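Local coordinates for CT253 (Chlamydia trachomatis serovar L2, PDB 6UXC), which is a probable chlamydial lipoprotein of unknown function, built round a mixed alpha/beta fold that carries a bound sodium ion, at residues V21-V26 / F94-E99; H65-V70 / A86-P91; P77-S82 / R119-D124. All blocks are in the same frame, centred on the assembly; numbering follows the deposited sequence. Where two conformers were deposited one is given.

Interaction 1: residues V21-V26 / F94-E99; sequences VAMLPV and FVVAAE
Two parallel neighbours in the mixed sheet, strands 19-28 and 94-105, meet here, with Val21 beside Phe94, Ala22 beside Val95 and Met23 beside Val96. Three backbone hydrogen bonds join them. Ala22 N gives to Phe94 O, Ala22 O takes from Val96 N at 2.8 Å, and Leu24 N gives to Val96 O at 3.0 Å. Ala22 thus bonds the two residues that flank its partner Val95, the pattern of a parallel ladder. The ladder then parts, and a water bridges the two chains. It donates to Leu24 O and Val96 O and accepts from Ala98 N at 2.7 Å. Leu24 O and Ala98 N are linked through it, and Val96 O takes a second bond beside that from Leu24 N. Farther on, Val26 returns with a CA-H...O contact, its CA 3.4 Å from Ala98 O.

The side chains sort onto two faces. Val21, Met23, Phe94 and Val96 lie on one. Val21 CG1 reaches the CB of Phe94, but the phenyl ring leads away toward Val122 and Asp124. Met23 has CG anti to the backbone N (chi1 -170°); CG passes Val96 CB, and the rest of the chain runs off toward Leu53 and Ile49 of helix 41-55. Ala22 and Val95 lie on the other face, and Leu24 joins them there. Its branch straddles a methyl of Val95, with Leu24 CG 3.7 Å from Val95 CG1 and both Leu24 methyls close to the same atom. Leu24 CD1 also meets Ala97 CB at 3.8 Å. Helix 41-55 packs on the Met23 face and links strand 19-28 to its other parallel neighbour, 59-61, a beta-alpha-beta unit. Strand 94-105 adds a further parallel strand, as in a mixed alpha/beta sheet.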
loop_
_atom_site.group_PDB
_atom_site.type_symbol
_atom_site.label_atom_id
_atom_site.label_comp_id
_atom_site.label_asym_id
_atom_site.label_seq_id
_atom_site.Cartn_x
_atom_site.Cartn_y
_atom_site.Cartn_z
ATOM N N VAL A 21 12.139 5.539 -4.861
ATOM C CA VAL A 21 10.683 5.496 -4.836
ATOM C C VAL A 21 10.150 6.392 -3.742
ATOM O O VAL A 21 10.771 6.599 -2.695
ATOM C CB VAL A 21 10.120 4.061 -4.647
ATOM C CG1 VAL A 21 10.671 3.144 -5.710
ATOM C CG2 VAL A 21 10.444 3.528 -3.265
ATOM N N ALA A 22 8.975 6.958 -4.021
ATOM C CA ALA A 22 8.177 7.695 -3.051
ATOM C C ALA A 22 6.908 6.884 -2.826
ATOM O O ALA A 22 6.301 6.437 -3.806
ATOM C CB ALA A 22 7.818 9.075 -3.574
ATOM N N MET A 23 6.516 6.677 -1.570
ATOM C CA MET A 23 5.242 6.017 -1.282
ATOM C C MET A 23 4.221 7.062 -0.855
ATOM O O MET A 23 4.457 7.819 0.099
ATOM C CB MET A 23 5.353 4.965 -0.179
ATOM C CG MET A 23 4.063 4.060 -0.026
ATOM S SD MET A 23 4.128 3.340 1.625
ATOM C CE MET A 23 3.568 4.736 2.631
ATOM N N LEU A 24 3.090 7.095 -1.552
ATOM C CA LEU A 24 1.986 7.922 -1.093
ATOM C C LEU A 24 1.300 7.274 0.103
ATOM O O LEU A 24 1.239 6.049 0.212
ATOM C CB LEU A 24 0.958 8.100 -2.194
ATOM C CG LEU A 24 1.508 8.633 -3.524
ATOM C CD1 LEU A 24 0.421 8.771 -4.564
ATOM C CD2 LEU A 24 2.245 9.974 -3.308
ATOM N N PRO A 25 0.724 8.071 0.989
ATOM C CA PRO A 25 -0.178 7.494 1.986
ATOM C C PRO A 25 -1.207 6.608 1.306
ATOM O O PRO A 25 -1.764 6.946 0.258
ATOM C CB PRO A 25 -0.833 8.719 2.626
ATOM C CG PRO A 25 0.161 9.833 2.406
ATOM C CD PRO A 25 0.783 9.550 1.075
ATOM N N VAL A 26 -1.490 5.474 1.944
ATOM C CA VAL A 26 -2.471 4.563 1.388
ATOM C C VAL A 26 -3.850 5.225 1.348
ATOM O O VAL A 26 -4.318 5.860 2.307
ATOM C CB VAL A 26 -2.459 3.252 2.192
ATOM C CG1 VAL A 26 -3.691 2.362 1.823
ATOM C CG2 VAL A 26 -1.121 2.514 1.975
ATOM N N PHE A 94 10.035 6.823 -9.099
ATOM C CA PHE A 94 8.797 6.074 -9.155
ATOM C C PHE A 94 7.953 6.408 -7.943
ATOM O O PHE A 94 8.480 6.662 -6.862
ATOM C CB PHE A 94 9.047 4.563 -9.183
ATOM C CG PHE A 94 9.954 4.135 -10.306
ATOM C CD1 PHE A 94 9.428 3.857 -11.554
ATOM C CD2 PHE A 94 11.317 4.030 -10.122
ATOM C CE1 PHE A 94 10.260 3.459 -12.600
ATOM C CE2 PHE A 94 12.152 3.652 -11.163
ATOM C CZ PHE A 94 11.612 3.366 -12.404
ATOM N N VAL A 95 6.650 6.441 -8.166
ATOM C CA VAL A 95 5.666 6.731 -7.139
ATOM C C VAL A 95 4.822 5.487 -6.951
ATOM O O VAL A 95 4.244 4.961 -7.921
ATOM C CB VAL A 95 4.781 7.922 -7.540
ATOM C CG1 VAL A 95 3.690 8.192 -6.470
ATOM C CG2 VAL A 95 5.611 9.133 -7.775
ATOM N N VAL A 96 4.740 5.038 -5.703
ATOM C CA VAL A 96 3.928 3.894 -5.319
ATOM C C VAL A 96 2.613 4.393 -4.734
ATOM O O VAL A 96 2.608 5.133 -3.739
ATOM C CB VAL A 96 4.665 3.016 -4.303
ATOM C CG1 VAL A 96 3.763 1.868 -3.896
ATOM C CG2 VAL A 96 5.934 2.510 -4.875
ATOM N N ALA A 97 1.502 4.006 -5.367
ATOM C CA ALA A 97 0.164 4.467 -5.010
ATOM C C ALA A 97 -0.707 3.240 -4.771
ATOM O O ALA A 97 -1.191 2.617 -5.718
ATOM C CB ALA A 97 -0.413 5.356 -6.122
ATOM N N ALA A 98 -0.911 2.900 -3.501
ATOM C CA ALA A 98 -1.704 1.731 -3.127
ATOM C C ALA A 98 -3.019 2.188 -2.514
ATOM O O ALA A 98 -3.029 3.029 -1.603
ATOM C CB ALA A 98 -0.941 0.855 -2.140
ATOM N N GLU A 99 -4.124 1.633 -3.011
ATOM C CA GLU A 99 -5.464 1.927 -2.528
ATOM C C GLU A 99 -6.109 0.667 -1.968
ATOM O O GLU A 99 -6.178 -0.352 -2.659
ATOM C CB GLU A 99 -6.362 2.445 -3.663
ATOM C CG GLU A 99 -7.776 2.735 -3.212
ATOM C CD GLU A 99 -8.666 3.341 -4.279
ATOM O OE1 GLU A 99 -8.219 3.545 -5.434
ATOM O OE2 GLU A 99 -9.834 3.624 -3.943
HETATM O O HOH W 1 0.557 4.233 -1.639
#

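Interaction 2: residues H65-V70 / A86-P91; sequences HASAGV and ATQLLP
Gln88 reaches across to Ser67, the N-cap of helix 68-72, from a short 3-10 turn. Its chain is extended beyond CG and crosses Val70 at a slant. The amide end comes to lie beside the valine, with Val70 CG2 3.6 Å from Gln88 OE1 and 3.7 Å from Gln88 NE2. One branch of Val70 therefore touches both ends of the amide.

The two ends have different tasks. OE1 accepts from Ser67 N at 2.9 Å in a nearly straight bond (164° at the hydrogen), with the donor close to the line of the amide C=O. NE2 gives to a water that is also hydrogen-bonded to Ser67 OG. Together they fix which way the amide is turned. Ser67 OG lies between its own backbone N and carbonyl carbon (chi1 71°), from where it accepts from Val70 N and caps the first turn. Ser67 is thus bonded to Gln88 directly through its N and by way of a water through its OG.

The end of Leu89 comes nearer to 65-70. It runs past Val70 in the opposite sense, and its two methyls divide the work: CD1 faces Val70 CG1, and CD2 packs on Ala66. The leucine continues onto Phe74 and His64. A second water bridges the backbones, accepting from His65 N and donating to Gln88 O. The Leu89 CD2 to Ala66 CB distance is 3.9 Å.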
loop_
_atom_site.group_PDB
_atom_site.type_symbol
_atom_site.label_atom_id
_atom_site.label_comp_id
_atom_site.label_asym_id
_atom_site.label_seq_id
_atom_site.Cartn_x
_atom_site.Cartn_y
_atom_site.Cartn_z
ATOM N N HIS A 65 6.953 15.402 1.129
ATOM C CA HIS A 65 5.938 16.191 1.810
ATOM C C HIS A 65 4.802 16.550 0.857
ATOM O O HIS A 65 4.219 17.646 0.928
ATOM C CB HIS A 65 6.558 17.444 2.426
ATOM C CG HIS A 65 7.729 17.130 3.298
ATOM N ND1 HIS A 65 8.966 16.824 2.774
ATOM C CD2 HIS A 65 7.834 16.970 4.635
ATOM C CE1 HIS A 65 9.798 16.543 3.754
ATOM N NE2 HIS A 65 9.138 16.620 4.891
ATOM N N ALA A 66 4.440 15.624 -0.029
ATOM C CA ALA A 66 3.391 15.919 -1.012
ATOM C C ALA A 66 2.064 16.311 -0.356
ATOM O O ALA A 66 1.628 15.714 0.635
ATOM C CB ALA A 66 3.173 14.689 -1.908
ATOM N N SER A 67 1.427 17.328 -0.921
ATOM C CA SER A 67 0.124 17.779 -0.434
ATOM C C SER A 67 -0.956 16.728 -0.701
ATOM O O SER A 67 -0.783 15.798 -1.498
ATOM C CB SER A 67 -0.260 19.081 -1.119
ATOM O OG SER A 67 -0.571 18.812 -2.467
ATOM N N ALA A 68 -2.109 16.915 -0.034
ATOM C CA ALA A 68 -3.233 16.003 -0.213
ATOM C C ALA A 68 -3.636 15.895 -1.671
ATOM O O ALA A 68 -3.856 14.786 -2.177
ATOM C CB ALA A 68 -4.421 16.478 0.630
ATOM N N GLY A 69 -3.679 17.026 -2.370
ATOM C CA GLY A 69 -4.169 17.017 -3.734
ATOM C C GLY A 69 -3.144 16.457 -4.685
ATOM O O GLY A 69 -3.498 15.839 -5.693
ATOM N N VAL A 70 -1.868 16.619 -4.359
ATOM C CA VAL A 70 -0.832 16.060 -5.205
ATOM C C VAL A 70 -0.801 14.542 -5.070
ATOM O O VAL A 70 -0.605 13.831 -6.050
ATOM C CB VAL A 70 0.529 16.692 -4.876
ATOM C CG1 VAL A 70 1.694 15.875 -5.449
ATOM C CG2 VAL A 70 0.572 18.131 -5.412
ATOM N N ALA A 86 3.788 16.811 -10.360
ATOM C CA ALA A 86 4.501 15.702 -9.745
ATOM C C ALA A 86 5.800 16.111 -9.063
ATOM O O ALA A 86 6.423 15.266 -8.413
ATOM C CB ALA A 86 4.793 14.596 -10.774
ATOM N N THR A 87 6.210 17.389 -9.154
ATOM C CA THR A 87 7.537 17.777 -8.664
ATOM C C THR A 87 7.696 17.580 -7.163
ATOM O O THR A 87 8.819 17.408 -6.680
ATOM C CB THR A 87 7.816 19.230 -9.011
ATOM O OG1 THR A 87 6.831 20.072 -8.398
ATOM C CG2 THR A 87 7.810 19.412 -10.527
ATOM N N GLN A 88 6.595 17.599 -6.411
ATOM C CA GLN A 88 6.691 17.385 -4.966
ATOM C C GLN A 88 7.144 15.982 -4.599
ATOM O O GLN A 88 7.539 15.751 -3.446
ATOM C CB GLN A 88 5.346 17.666 -4.306
ATOM C CG GLN A 88 5.005 19.133 -4.222
ATOM C CD GLN A 88 3.630 19.379 -3.657
ATOM O OE1 GLN A 88 3.079 18.550 -2.919
ATOM N NE2 GLN A 88 3.048 20.503 -4.027
ATOM N N LEU A 89 7.151 15.057 -5.552
ATOM C CA LEU A 89 7.630 13.704 -5.297
ATOM C C LEU A 89 9.048 13.478 -5.785
ATOM O O LEU A 89 9.637 12.432 -5.499
ATOM C CB LEU A 89 6.681 12.710 -5.935
ATOM C CG LEU A 89 5.335 12.871 -5.199
ATOM C CD1 LEU A 89 4.185 12.593 -6.070
ATOM C CD2 LEU A 89 5.298 12.053 -3.902
ATOM N N LEU A 90 9.630 14.434 -6.488
ATOM C CA LEU A 90 11.040 14.346 -6.755
ATOM C C LEU A 90 11.763 14.440 -5.416
ATOM O O LEU A 90 11.263 15.116 -4.501
ATOM C CB LEU A 90 11.467 15.473 -7.662
ATOM C CG LEU A 90 10.769 15.470 -9.037
ATOM C CD1 LEU A 90 11.162 16.702 -9.840
ATOM C CD2 LEU A 90 11.109 14.191 -9.825
ATOM N N PRO A 91 12.923 13.778 -5.267
ATOM C CA PRO A 91 13.735 13.128 -6.308
ATOM C C PRO A 91 13.439 11.659 -6.561
ATOM O O PRO A 91 14.291 10.948 -7.122
ATOM C CB PRO A 91 15.151 13.264 -5.749
ATOM C CG PRO A 91 14.919 13.091 -4.258
ATOM C CD PRO A 91 13.640 13.832 -3.973
HETATM O O HOH W 2 7.067 17.144 -1.162
HETATM O O HOH W 3 0.329 21.414 -3.640
#

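Interaction 3: residues P77-S82 / R119-D124; sequences PTPNIS and RVRVFD
Arg121 reaches from strand 113-124 to the loop at Pro77 and Pro79. From CB its chain sets out with CG anti to the carbonyl carbon (chi1 -73°). It then stays extended through CD to NE, which carries the guanidinium out to the loop. The side chain packs on Met132 of strand 131-143. NE donates a hydrogen bond to Gln135 OE1 of the same strand. NH1 lies 3.6 Å from Pro79 CG and donates to the backbone oxygens of Phe74 and Ser76. NH2 reaches Pro77 O at 3.0 Å. That oxygen sits at the guanidinium edge, near its plane, but the bond is bent (141° at the hydrogen) and the donor stands above the carbonyl plane. All three nitrogens are therefore engaged, which should hold the group's rotation.

Two residues along, Phe123 supplies the apolar half. Pro79 CG approaches the edge of its ring, 4.1 Å from Phe123 CZ. Ile81 CD1 comes obliquely to Phe123 CE2 at 4.4 Å. Phe74 meets the same ring edge to face. The loop lies across the sheet face that carries Arg121 and Phe123, while Val120 on the other face packs on helix 165-184, as in an alpha/beta sheet covered on both faces.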
loop_
_atom_site.group_PDB
_atom_site.type_symbol
_atom_site.label_atom_id
_atom_site.label_comp_id
_atom_site.label_asym_id
_atom_site.label_seq_id
_atom_site.Cartn_x
_atom_site.Cartn_y
_atom_site.Cartn_z
ATOM N N PRO A 77 -9.313 7.307 -11.041
ATOM C CA PRO A 77 -9.462 6.162 -11.947
ATOM C C PRO A 77 -8.836 6.405 -13.319
ATOM O O PRO A 77 -8.136 5.531 -13.852
ATOM C CB PRO A 77 -10.989 5.961 -11.996
ATOM C CG PRO A 77 -11.425 6.370 -10.585
ATOM C CD PRO A 77 -10.558 7.597 -10.300
ATOM N N THR A 78 -9.002 7.599 -13.876
ATOM C CA THR A 78 -8.255 8.002 -15.072
ATOM C C THR A 78 -7.363 9.188 -14.702
ATOM O O THR A 78 -7.830 10.331 -14.679
ATOM C CB THR A 78 -9.197 8.379 -16.211
ATOM O OG1 THR A 78 -10.030 7.248 -16.545
ATOM C CG2 THR A 78 -8.395 8.820 -17.460
ATOM N N PRO A 79 -6.073 8.963 -14.437
ATOM C CA PRO A 79 -5.234 10.073 -13.971
ATOM C C PRO A 79 -4.936 11.055 -15.082
ATOM O O PRO A 79 -4.842 10.708 -16.258
ATOM C CB PRO A 79 -3.949 9.382 -13.496
ATOM C CG PRO A 79 -4.280 7.942 -13.352
ATOM C CD PRO A 79 -5.413 7.660 -14.298
ATOM N N ASN A 80 -4.757 12.305 -14.687
ATOM C CA ASN A 80 -4.321 13.355 -15.595
ATOM C C ASN A 80 -3.390 14.218 -14.755
ATOM O O ASN A 80 -3.868 15.024 -13.952
ATOM C CB ASN A 80 -5.485 14.152 -16.155
ATOM C CG ASN A 80 -5.035 15.075 -17.241
ATOM O OD1 ASN A 80 -4.284 16.010 -16.983
ATOM N ND2 ASN A 80 -5.440 14.799 -18.467
ATOM N N ILE A 81 -2.078 14.007 -14.903
ATOM C CA ILE A 81 -1.061 14.561 -14.001
ATOM C C ILE A 81 0.004 15.231 -14.867
ATOM O O ILE A 81 0.789 14.540 -15.520
ATOM C CB ILE A 81 -0.431 13.487 -13.107
ATOM C CG1 ILE A 81 -1.529 12.719 -12.345
ATOM C CG2 ILE A 81 0.555 14.077 -12.103
ATOM C CD1 ILE A 81 -1.042 11.551 -11.567
ATOM N N SER A 82 0.046 16.559 -14.853
ATOM C CA SER A 82 1.093 17.288 -15.567
ATOM C C SER A 82 2.422 17.109 -14.847
ATOM O O SER A 82 2.456 16.811 -13.656
ATOM C CB SER A 82 0.773 18.775 -15.613
ATOM O OG SER A 82 0.946 19.318 -14.300
ATOM N N ARG A 119 -5.643 -2.052 -4.842
ATOM C CA ARG A 119 -5.166 -1.661 -6.164
ATOM C C ARG A 119 -3.800 -0.993 -6.020
ATOM O O ARG A 119 -3.665 0.050 -5.363
ATOM C CB ARG A 119 -6.120 -0.737 -6.917
ATOM C CG ARG A 119 -5.585 -0.448 -8.319
ATOM C CD ARG A 119 -6.477 0.483 -9.114
ATOM N NE ARG A 119 -7.791 -0.075 -9.316
ATOM C CZ ARG A 119 -8.913 0.401 -8.790
ATOM N NH1 ARG A 119 -8.922 1.475 -8.013
ATOM N NH2 ARG A 119 -10.047 -0.215 -9.057
ATOM N N VAL A 120 -2.787 -1.621 -6.600
ATOM C CA VAL A 120 -1.428 -1.105 -6.592
ATOM C C VAL A 120 -1.161 -0.455 -7.937
ATOM O O VAL A 120 -1.393 -1.068 -8.984
ATOM C CB VAL A 120 -0.405 -2.221 -6.316
ATOM C CG1 VAL A 120 0.999 -1.644 -6.282
ATOM C CG2 VAL A 120 -0.710 -2.939 -4.989
ATOM N N ARG A 121 -0.664 0.778 -7.905
ATOM C CA ARG A 121 -0.168 1.487 -9.062
ATOM C C ARG A 121 1.272 1.912 -8.829
ATOM O O ARG A 121 1.646 2.285 -7.718
ATOM C CB ARG A 121 -1.007 2.717 -9.351
ATOM C CG ARG A 121 -2.336 2.405 -9.925
ATOM C CD ARG A 121 -3.183 3.629 -9.967
ATOM N NE ARG A 121 -4.353 3.435 -10.808
ATOM C CZ ARG A 121 -5.191 4.404 -11.138
ATOM N NH1 ARG A 121 -5.009 5.622 -10.644
ATOM N NH2 ARG A 121 -6.194 4.154 -11.970
ATOM N N VAL A 122 2.075 1.877 -9.887
ATOM C CA VAL A 122 3.391 2.507 -9.870
ATOM C C VAL A 122 3.454 3.455 -11.051
ATOM O O VAL A 122 3.113 3.076 -12.175
ATOM C CB VAL A 122 4.532 1.479 -9.951
ATOM C CG1 VAL A 122 5.866 2.204 -9.919
ATOM C CG2 VAL A 122 4.434 0.506 -8.816
ATOM N N PHE A 123 3.916 4.666 -10.796
ATOM C CA PHE A 123 4.088 5.682 -11.822
ATOM C C PHE A 123 5.570 5.976 -11.977
ATOM O O PHE A 123 6.291 6.041 -10.980
ATOM C CB PHE A 123 3.394 6.981 -11.458
ATOM C CG PHE A 123 1.881 6.904 -11.418
ATOM C CD1 PHE A 123 1.224 6.303 -10.360
ATOM C CD2 PHE A 123 1.136 7.417 -12.474
ATOM C CE1 PHE A 123 -0.162 6.244 -10.345
ATOM C CE2 PHE A 123 -0.226 7.369 -12.459
ATOM C CZ PHE A 123 -0.880 6.781 -11.393
ATOM N N ASP A 124 6.000 6.195 -13.215
ATOM C CA ASP A 124 7.352 6.636 -13.535
ATOM C C ASP A 124 7.311 8.148 -13.674
ATOM O O ASP A 124 6.579 8.657 -14.522
ATOM C CB ASP A 124 7.809 5.997 -14.844
ATOM C CG ASP A 124 9.262 6.229 -15.159
ATOM O OD1 ASP A 124 9.921 7.116 -14.572
ATOM O OD2 ASP A 124 9.745 5.498 -16.068
#

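In the fold
Interactions 1 and 3 share the mixed sheet, with centres about 10 Å apart. Strand 94-105 pairs with 19-28 on one side and antiparallel with 113-124 on the other, where Val95 N and Phe123 O lie 2.9 Å apart. Interaction 2 sits about 11 Å from interaction 1, between centres, and touches it through Leu89, which packs on Ala22, Leu24 and Val95. In chain order come 21-26, 65-70, 77-82, 86-91, 94-99 and 119-124. Interaction 2 therefore falls wholly between the two strands of interaction 1. The two ends of the long connection 65-91 meet in interaction 2. Its middle, 77-82, packs on strand 113-124 in interaction 3, about 13 Å away between centres.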